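Local coordinates for single-stranded DNA-binding protein (Thermotoga maritima, PDB 1Z9F) that probably binds single-stranded DNA as a homotetrameric helix-destabilizing protein, at residues A[31-34]-A[38-41]. Sequence-based numbering, arbitrary orientation.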
loop_
_atom_site.group_PDB
_atom_site.type_symbol
_atom_site.label_atom_id
_atom_site.label_comp_id
_atom_site.label_asym_id
_atom_site.label_seq_id
_atom_site.Cartn_x
_atom_site.Cartn_y
_atom_site.Cartn_z
ATOM N N GLU A 31 -12.673 -15.811 9.432
ATOM C CA GLU A 31 -11.964 -17.060 9.128
ATOM C C GLU A 31 -12.677 -17.760 7.989
ATOM O O GLU A 31 -13.904 -17.839 7.945
ATOM C CB GLU A 31 -11.885 -17.999 10.336
ATOM C CG GLU A 31 -11.117 -19.329 10.121
ATOM C CD GLU A 31 -9.589 -19.183 10.102
ATOM O OE1 GLU A 31 -9.062 -18.405 9.283
ATOM O OE2 GLU A 31 -8.912 -19.874 10.894
ATOM N N ARG A 32 -11.869 -18.327 7.112
ATOM C CA ARG A 32 -12.232 -18.524 5.735
ATOM C C ARG A 32 -11.154 -19.493 5.235
ATOM O O ARG A 32 -10.114 -19.097 4.737
ATOM C CB ARG A 32 -12.290 -17.113 5.074
ATOM C CG ARG A 32 -11.759 -16.888 3.659
ATOM C CD ARG A 32 -12.815 -17.094 2.590
ATOM N NE ARG A 32 -12.177 -17.217 1.277
ATOM C CZ ARG A 32 -12.738 -17.721 0.180
ATOM N NH1 ARG A 32 -13.978 -18.172 0.197
ATOM N NH2 ARG A 32 -12.035 -17.788 -0.944
ATOM N N TYR A 33 -11.394 -20.781 5.450
ATOM C CA TYR A 33 -10.422 -21.825 5.132
ATOM C C TYR A 33 -10.415 -22.162 3.646
ATOM O O TYR A 33 -11.460 -22.532 3.104
ATOM C CB TYR A 33 -10.772 -23.118 5.874
ATOM C CG TYR A 33 -10.814 -23.029 7.379
ATOM C CD1 TYR A 33 -9.647 -22.890 8.117
ATOM C CD2 TYR A 33 -12.019 -23.135 8.069
ATOM C CE1 TYR A 33 -9.678 -22.823 9.498
ATOM C CE2 TYR A 33 -12.063 -23.079 9.449
ATOM C CZ TYR A 33 -10.888 -22.918 10.158
ATOM O OH TYR A 33 -10.925 -22.858 11.529
ATOM N N THR A 34 -9.253 -22.083 2.990
ATOM C CA THR A 34 -9.145 -22.585 1.609
ATOM C C THR A 34 -9.072 -24.111 1.550
ATOM O O THR A 34 -9.421 -24.818 2.502
ATOM C CB THR A 34 -7.878 -22.098 0.853
ATOM O OG1 THR A 34 -6.766 -22.942 1.192
ATOM C CG2 THR A 34 -7.559 -20.665 1.123
ATOM N N THR A 38 -4.177 -23.592 4.302
ATOM C CA THR A 38 -5.626 -23.729 4.439
ATOM C C THR A 38 -6.238 -22.458 5.052
ATOM O O THR A 38 -7.047 -21.797 4.405
ATOM C CB THR A 38 -6.022 -24.999 5.263
ATOM O OG1 THR A 38 -5.747 -26.183 4.502
ATOM C CG2 THR A 38 -7.509 -24.992 5.640
ATOM N N PRO A 39 -5.847 -22.100 6.290
ATOM C CA PRO A 39 -6.614 -21.063 6.971
ATOM C C PRO A 39 -6.343 -19.654 6.442
ATOM O O PRO A 39 -5.190 -19.242 6.307
ATOM C CB PRO A 39 -6.181 -21.208 8.441
ATOM C CG PRO A 39 -5.343 -22.479 8.497
ATOM C CD PRO A 39 -4.747 -22.579 7.141
ATOM N N VAL A 40 -7.415 -18.932 6.131
ATOM C CA VAL A 40 -7.327 -17.551 5.676
ATOM C C VAL A 40 -8.248 -16.714 6.532
ATOM O O VAL A 40 -9.418 -17.031 6.701
ATOM C CB VAL A 40 -7.749 -17.396 4.201
ATOM C CG1 VAL A 40 -7.225 -16.118 3.628
ATOM C CG2 VAL A 40 -7.256 -18.570 3.394
ATOM N N THR A 41 -7.699 -15.647 7.078
ATOM C CA THR A 41 -8.436 -14.724 7.899
ATOM C C THR A 41 -8.217 -13.333 7.297
ATOM O O THR A 41 -7.111 -12.964 6.934
ATOM C CB THR A 41 -7.975 -14.806 9.362
ATOM O OG1 THR A 41 -8.109 -16.162 9.823
ATOM C CG2 THR A 41 -8.796 -13.895 10.243
#
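E31 extends its chain away from its own amide (chi1 -178°), then bends at chi2, and so turns its carboxylate across to T41, whose OG1 stands beside its own backbone N (chi1 -56°). The two residues face each other as a non-hydrogen-bonded pair near the turn of the β-hairpin that joins strands 16-33 and 39-48 in the OB fold of the SSB family, and they illustrate how a side chain can reach across a pair whose own backbones are not bonded. E31 OE1 and T41 OG1 lie only 2.5 Å apart; A74 O of helix 71-80 is a second acceptor within reach of T41 OG1, and its single proton can serve either. The carboxylate thus lies where hairpin and helix meet, and the side chain of E31 touches R78 as well. Replacing E31 by an alanine removes the CG that lies over one face of the Y33 ring and would probably take from T41 OG1 its close carboxylate neighbour on the other arm. That CG sits 3.6 Å above the ring plane, offset toward the rim. From the other strand P39 adds an apolar contact, its CB 3.9 Å from Y33 CD1, while its side chain also touches E75 of the helix. V40 points to the sheet face shared with R32 and packs on V68 and F70 of strand 62-70; its backbone N gives a weak, bent bond to R32 O. At the turn end T34 N donates to T38 O over 2.6 Å, at 152° and tilted from the carbonyl plane. The same T38 O receives a CA-H...O contact from Y33 CA at 3.5 Å and a weak, long bond from T34 OG1, 3.4 Å away.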